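Local coordinates for E3 ubiquitin-protein ligase RNF31 (Mus musculus, PDB 5Y3T), which probably builds ubiquitin chains as an E3 ligase (a HOIL-1-interacting protein), this fragment carrying its paired UBA domains, at residues B[106-111]-B[129-134]; B[37-40]-B[44-47]. All coordinates share one frame; numbering follows the deposited sequence.

Contact 1: residues B[106-111]-B[129-134]; sequences QSLGFG and RALTEL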
ATOM      1  N   GLN B 106     -10.085 -11.861  -9.521  1.00 58.96           N
ATOM      2  CA  GLN B 106     -11.379 -12.500  -9.739  1.00 64.08           C
ATOM      3  C   GLN B 106     -12.448 -11.548 -10.252  1.00 62.39           C
ATOM      4  O   GLN B 106     -13.178 -11.863 -11.174  1.00 71.21           O
ATOM      5  CB  GLN B 106     -11.863 -13.086  -8.421  1.00 66.96           C
ATOM      6  CG  GLN B 106     -13.272 -13.663  -8.449  1.00 73.76           C
ATOM      7  CD  GLN B 106     -13.257 -15.105  -8.045  1.00 77.73           C
ATOM      8  OE1 GLN B 106     -13.493 -15.438  -6.878  1.00 75.12           O
ATOM      9  NE2 GLN B 106     -12.894 -15.974  -8.992  1.00 80.70           N
ATOM     10  N   SER B 107     -12.539 -10.394  -9.633  1.00 60.14           N
ATOM     11  CA  SER B 107     -13.517  -9.395 -10.025  1.00 67.24           C
ATOM     12  C   SER B 107     -13.166  -8.784 -11.394  1.00 68.71           C
ATOM     13  O   SER B 107     -14.034  -8.316 -12.108  1.00 74.45           O
ATOM     14  CB  SER B 107     -13.651  -8.315  -8.927  1.00 68.82           C
ATOM     15  OG  SER B 107     -12.617  -7.337  -9.018  1.00 72.49           O
ATOM     16  N   LEU B 108     -11.893  -8.820 -11.760  1.00 75.31           N
ATOM     17  CA  LEU B 108     -11.428  -8.337 -13.057  1.00 72.08           C
ATOM     18  C   LEU B 108     -11.458  -9.385 -14.159  1.00 65.41           C
ATOM     19  O   LEU B 108     -10.858  -9.147 -15.201  1.00 67.24           O
ATOM     20  CB  LEU B 108      -9.999  -7.771 -12.921  1.00 76.87           C
ATOM     21  CG  LEU B 108      -9.897  -6.277 -12.597  1.00 83.72           C
ATOM     22  CD1 LEU B 108     -10.962  -5.773 -11.614  1.00 85.65           C
ATOM     23  CD2 LEU B 108      -8.488  -5.966 -12.112  1.00 79.90           C
ATOM     24  N   GLY B 109     -12.148 -10.514 -13.949  1.00 60.43           N
ATOM     25  CA  GLY B 109     -12.143 -11.631 -14.910  1.00 63.31           C
ATOM     26  C   GLY B 109     -11.306 -12.891 -14.597  1.00 62.81           C
ATOM     27  O   GLY B 109     -11.546 -13.938 -15.159  1.00 68.04           O
ATOM     28  N   PHE B 110     -10.335 -12.824 -13.703  1.00 63.76           N
ATOM     29  CA  PHE B 110      -9.325 -13.885 -13.582  1.00 58.60           C
ATOM     30  C   PHE B 110      -9.284 -14.531 -12.220  1.00 56.92           C
ATOM     31  O   PHE B 110      -8.618 -14.039 -11.325  1.00 64.90           O
ATOM     32  CB  PHE B 110      -7.986 -13.283 -13.950  1.00 55.58           C
ATOM     33  CG  PHE B 110      -7.995 -12.755 -15.315  1.00 56.13           C
ATOM     34  CD1 PHE B 110      -7.905 -13.637 -16.396  1.00 62.94           C
ATOM     35  CD2 PHE B 110      -8.221 -11.420 -15.551  1.00 58.24           C
ATOM     36  CE1 PHE B 110      -7.961 -13.167 -17.706  1.00 62.16           C
ATOM     37  CE2 PHE B 110      -8.273 -10.936 -16.856  1.00 59.62           C
ATOM     38  CZ  PHE B 110      -8.163 -11.815 -17.933  1.00 56.08           C
ATOM     39  N   GLY B 111     -10.016 -15.636 -12.077  1.00 57.31           N
ATOM     40  CA  GLY B 111     -10.050 -16.432 -10.834  1.00 63.94           C
ATOM     41  C   GLY B 111      -8.966 -17.502 -10.788  1.00 59.76           C
ATOM     42  O   GLY B 111      -8.175 -17.617 -11.715  1.00 70.24           O
ATOM     43  N   ARG B 129       1.566  -6.785 -12.818  1.00 59.43           N
ATOM     44  CA  ARG B 129       2.246  -7.732 -13.731  1.00 58.41           C
ATOM     45  C   ARG B 129       1.523  -9.032 -13.944  1.00 57.81           C
ATOM     46  O   ARG B 129       1.591  -9.568 -15.045  1.00 65.75           O
ATOM     47  CB  ARG B 129       3.666  -8.014 -13.299  1.00 64.77           C
ATOM     48  CG  ARG B 129       4.562  -6.860 -13.666  1.00 74.70           C
ATOM     49  CD  ARG B 129       5.958  -7.036 -13.149  1.00 90.69           C
ATOM     50  NE  ARG B 129       6.706  -5.800 -13.331  1.00105.57           N
ATOM     51  CZ  ARG B 129       7.984  -5.633 -13.010  1.00109.42           C
ATOM     52  NH1 ARG B 129       8.687  -6.638 -12.480  1.00108.35           N
ATOM     53  NH2 ARG B 129       8.560  -4.451 -13.227  1.00116.60           N
ATOM     54  N   ALA B 130       0.825  -9.545 -12.938  1.00 54.23           N
ATOM     55  CA  ALA B 130      -0.029 -10.739 -13.171  1.00 53.99           C
ATOM     56  C   ALA B 130      -1.173 -10.456 -14.178  1.00 50.58           C
ATOM     57  O   ALA B 130      -1.396 -11.218 -15.108  1.00 55.93           O
ATOM     58  CB  ALA B 130      -0.581 -11.266 -11.858  1.00 56.86           C
ATOM     59  N   LEU B 131      -1.875  -9.340 -14.008  1.00 50.61           N
ATOM     60  CA  LEU B 131      -2.965  -8.933 -14.924  1.00 51.36           C
ATOM     61  C   LEU B 131      -2.535  -8.827 -16.399  1.00 47.65           C
ATOM     62  O   LEU B 131      -3.237  -9.311 -17.299  1.00 50.16           O
ATOM     63  CB  LEU B 131      -3.489  -7.575 -14.481  1.00 54.21           C
ATOM     64  CG  LEU B 131      -4.778  -7.088 -15.098  1.00 52.55           C
ATOM     65  CD1 LEU B 131      -5.926  -8.041 -14.821  1.00 54.96           C
ATOM     66  CD2 LEU B 131      -5.042  -5.714 -14.515  1.00 59.16           C
ATOM     67  N   THR B 132      -1.381  -8.184 -16.614  1.00 48.44           N
ATOM     68  CA  THR B 132      -0.697  -8.136 -17.906  1.00 51.93           C
ATOM     69  C   THR B 132      -0.611  -9.551 -18.469  1.00 57.95           C
ATOM     70  O   THR B 132      -1.230  -9.811 -19.499  1.00 58.39           O
ATOM     71  CB  THR B 132       0.710  -7.488 -17.819  1.00 52.98           C
ATOM     72  OG1 THR B 132       0.604  -6.156 -17.316  1.00 60.66           O
ATOM     73  CG2 THR B 132       1.376  -7.386 -19.192  1.00 57.09           C
ATOM     74  N   GLU B 133       0.059 -10.464 -17.750  1.00 60.04           N
ATOM     75  CA  GLU B 133       0.339 -11.830 -18.261  1.00 62.87           C
ATOM     76  C   GLU B 133      -0.939 -12.636 -18.581  1.00 51.87           C
ATOM     77  O   GLU B 133      -1.042 -13.255 -19.610  1.00 56.50           O
ATOM     78  CB  GLU B 133       1.267 -12.622 -17.291  1.00 73.15           C
ATOM     79  CG  GLU B 133       2.179 -13.662 -17.987  1.00 90.67           C
ATOM     80  CD  GLU B 133       2.686 -14.776 -17.059  1.00104.30           C
ATOM     81  OE1 GLU B 133       3.925 -14.999 -16.983  1.00106.97           O
ATOM     82  OE2 GLU B 133       1.855 -15.440 -16.387  1.00109.94           O
ATOM     83  N   LEU B 134      -1.921 -12.568 -17.700  1.00 55.98           N
ATOM     84  CA  LEU B 134      -3.223 -13.228 -17.860  1.00 54.97           C
ATOM     85  C   LEU B 134      -4.066 -12.776 -19.051  1.00 50.75           C
ATOM     86  O   LEU B 134      -4.960 -13.502 -19.492  1.00 55.31           O
ATOM     87  CB  LEU B 134      -4.061 -13.003 -16.585  1.00 60.19           C
ATOM     88  CG  LEU B 134      -3.677 -13.846 -15.360  1.00 63.01           C
ATOM     89  CD1 LEU B 134      -4.151 -13.223 -14.056  1.00 65.69           C
ATOM     90  CD2 LEU B 134      -4.230 -15.256 -15.486  1.00 64.45           C
TER

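Contact 2: residues B[37-40]-B[44-47]; sequences SGTE and QWLR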
ATOM      1  N   SER B  37      15.556 -10.870  16.389  1.00 50.23           N
ATOM      2  CA  SER B  37      16.695 -11.600  16.915  1.00 48.45           C
ATOM      3  C   SER B  37      17.412 -10.962  18.081  1.00 48.99           C
ATOM      4  O   SER B  37      18.183 -11.628  18.758  1.00 57.92           O
ATOM      5  CB  SER B  37      17.685 -11.778  15.804  1.00 47.31           C
ATOM      6  OG  SER B  37      18.282 -10.542  15.553  1.00 45.75           O
ATOM      7  N   GLY B  38      17.222  -9.668  18.292  1.00 57.11           N
ATOM      8  CA  GLY B  38      18.037  -8.927  19.241  1.00 54.11           C
ATOM      9  C   GLY B  38      19.532  -8.817  18.866  1.00 54.29           C
ATOM     10  O   GLY B  38      20.321  -8.325  19.663  1.00 53.18           O
ATOM     11  N   THR B  39      19.927  -9.243  17.670  1.00 54.54           N
ATOM     12  CA  THR B  39      21.331  -9.154  17.202  1.00 56.81           C
ATOM     13  C   THR B  39      21.963  -7.747  17.376  1.00 62.06           C
ATOM     14  O   THR B  39      21.282  -6.713  17.207  1.00 61.28           O
ATOM     15  CB  THR B  39      21.463  -9.615  15.725  1.00 58.70           C
ATOM     16  OG1 THR B  39      22.833  -9.579  15.319  1.00 65.49           O
ATOM     17  CG2 THR B  39      20.663  -8.693  14.774  1.00 63.71           C
ATOM     18  N   GLU B  40      23.250  -7.730  17.747  1.00 73.49           N
ATOM     19  CA  GLU B  40      24.058  -6.492  17.833  1.00 75.46           C
ATOM     20  C   GLU B  40      24.665  -6.122  16.483  1.00 67.42           C
ATOM     21  O   GLU B  40      25.174  -5.018  16.341  1.00 67.14           O
ATOM     22  CB  GLU B  40      25.201  -6.612  18.861  1.00 81.77           C
ATOM     23  CG  GLU B  40      24.781  -6.533  20.331  1.00 92.54           C
ATOM     24  CD  GLU B  40      24.537  -7.891  20.970  1.00100.49           C
ATOM     25  OE1 GLU B  40      25.073  -8.898  20.453  1.00108.23           O
ATOM     26  OE2 GLU B  40      23.815  -7.958  21.998  1.00 95.71           O
ATOM     27  N   GLN B  44      25.083  -8.677   9.513  1.00 65.86           N
ATOM     28  CA  GLN B  44      25.469 -10.090   9.515  1.00 70.21           C
ATOM     29  C   GLN B  44      24.255 -10.978   9.557  1.00 63.13           C
ATOM     30  O   GLN B  44      24.131 -11.860   8.722  1.00 56.15           O
ATOM     31  CB  GLN B  44      26.412 -10.430  10.671  1.00 77.16           C
ATOM     32  CG  GLN B  44      27.860 -10.026  10.401  1.00 84.40           C
ATOM     33  CD  GLN B  44      28.767 -10.383  11.558  1.00 87.74           C
ATOM     34  OE1 GLN B  44      28.760 -11.523  12.027  1.00 85.44           O
ATOM     35  NE2 GLN B  44      29.523  -9.404  12.053  1.00 94.08           N
ATOM     36  N   TRP B  45      23.343 -10.708  10.495  1.00 62.02           N
ATOM     37  CA  TRP B  45      22.116 -11.495  10.617  1.00 58.23           C
ATOM     38  C   TRP B  45      21.331 -11.554   9.329  1.00 55.78           C
ATOM     39  O   TRP B  45      20.861 -12.625   8.956  1.00 65.58           O
ATOM     40  CB  TRP B  45      21.219 -11.013  11.773  1.00 58.73           C
ATOM     41  CG  TRP B  45      20.049 -11.940  12.059  1.00 60.86           C
ATOM     42  CD1 TRP B  45      20.010 -12.972  12.960  1.00 61.85           C
ATOM     43  CD2 TRP B  45      18.750 -11.910  11.429  1.00 59.76           C
ATOM     44  NE1 TRP B  45      18.768 -13.586  12.928  1.00 60.88           N
ATOM     45  CE2 TRP B  45      17.976 -12.945  12.011  1.00 54.31           C
ATOM     46  CE3 TRP B  45      18.167 -11.100  10.434  1.00 56.21           C
ATOM     47  CZ2 TRP B  45      16.671 -13.197  11.625  1.00 53.02           C
ATOM     48  CZ3 TRP B  45      16.858 -11.345  10.049  1.00 53.41           C
ATOM     49  CH2 TRP B  45      16.119 -12.391  10.645  1.00 58.00           C
ATOM     50  N   LEU B  46      21.180 -10.419   8.650  1.00 59.03           N
ATOM     51  CA  LEU B  46      20.439 -10.377   7.390  1.00 58.28           C
ATOM     52  C   LEU B  46      21.076 -11.264   6.342  1.00 56.49           C
ATOM     53  O   LEU B  46      20.363 -12.082   5.780  1.00 62.68           O
ATOM     54  CB  LEU B  46      20.290  -8.947   6.849  1.00 61.38           C
ATOM     55  CG  LEU B  46      19.295  -8.066   7.620  1.00 59.66           C
ATOM     56  CD1 LEU B  46      19.534  -6.595   7.328  1.00 61.18           C
ATOM     57  CD2 LEU B  46      17.851  -8.418   7.321  1.00 58.71           C
ATOM     58  N   ARG B  47      22.380 -11.103   6.069  1.00 59.43           N
ATOM     59  CA  ARG B  47      23.148 -12.046   5.153  1.00 69.10           C
ATOM     60  C   ARG B  47      22.985 -13.537   5.441  1.00 60.45           C
ATOM     61  O   ARG B  47      22.791 -14.318   4.547  1.00 58.50           O
ATOM     62  CB  ARG B  47      24.667 -11.809   5.200  1.00 80.16           C
ATOM     63  CG  ARG B  47      25.201 -10.879   4.127  1.00 95.10           C
ATOM     64  CD  ARG B  47      26.714 -10.658   4.232  1.00 99.61           C
ATOM     65  NE  ARG B  47      27.019  -9.216   4.339  1.00103.04           N
ATOM     66  CZ  ARG B  47      27.325  -8.548   5.464  1.00 99.32           C
ATOM     67  NH1 ARG B  47      27.424  -9.160   6.651  1.00 97.98           N
ATOM     68  NH2 ARG B  47      27.559  -7.233   5.398  1.00 95.60           N
TER

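Contact 1: residues B[106-111]-B[129-134]
One face of the F110 ring is covered by L134, whose CB stands 4.1 Å from the ring centroid and only 18° off the normal, a CH-pi contact displaced toward the rim. L131 meets the same ring obliquely, its CD1 lying 4.1 Å from F110 CD2. The sequence L108-G109-F110 resembles the Met/Leu-Gly-Phe/Tyr loop that follows the first helix of UBA domains; here its leucine and phenylalanine pack on helix 127-145. How the loop is made explains where the ring lands. Helix 87-107 ends in a Schellman motif: G109 takes the positive phi of the C-prime position, and its N bonds to Q106 O at 3.3 Å. With the chain turned in this way, L108 and F110 both face the helix. The side chains of F110 and L134 run antiparallel alongside one another: L134 CD1 packs 3.8 Å from F110 CB, and L134 CB sits over the ring. Further along helix 127-145, Q135 and R138 also touch the phenylalanine. L131 reaches its partners because its CG is anti to the backbone N (chi1 -168°), which directs one methyl to each loop side chain; the leucine lies roughly perpendicular to F110. L108 and L131 also pack on an aromatic side chain of another protein chain, so this seam extends into an interface. No hydrogen bond spans the two segments; L108 CD2 simply rests 4.2 Å from L131 CD2.

Contact 2: residues B[37-40]-B[44-47]
S37 overlaps the indole of W45 with its CB, which lies 3.9 Å from the centroid of the five-membered ring and 26° off the normal. This CH-pi contact falls toward the rim of the face, closest at the pyrrole nitrogen, where S37 CB and W45 NE1 are 3.6 Å apart. The hydroxyl is occupied elsewhere: with chi1 at 73° it turns back over its own chain, where S37 OG accepts from T39 N at 3.0 Å along a nearly straight bond (166°), making an ST turn. It also donates to A33 O, one turn earlier in helix 27-37. Two bonds thus fix the oxygen, and with it the side of the serine that is laid on the indole. Together these pieces form a short turn joining two consecutive helices within the UBA domain pair: helix 27-37 ends at S37, G38 takes positive phi as the first residue to leave helical geometry, and helix 42-64 starts shortly after. T39 supplies the second touch. Its CG2 comes within 3.8 Å of W45 CB, the two side chains crossing at a slant, while OG1, anti to the backbone N (chi1 -177°), bonds to V41 N, just before helix 42-64. The threonine methyl is therefore directed at the root of the tryptophan and the serine at its ring. W45 in turn packs on A33 and Y36 of helix 27-37 and on L50 and V53 of its own helix.

How the contacts relate
Both contacts join the end of one helix to a later helix of the chain: the helix end and the loop after it pack side chains there, beside an aromatic ring and without hydrogen bonds between the segments. The ring belongs to the loop in contact 1 and to the later helix in contact 2. They lie on opposite sides of the chain's centre, with contact centres 38 Å apart and nearest atoms about 22 Å apart, so neither touches the other. Contact 1 is buried and borders another protein chain, whereas contact 2 is at the surface and meets no other chain of the assembly. Both lie within the UBA domain pair.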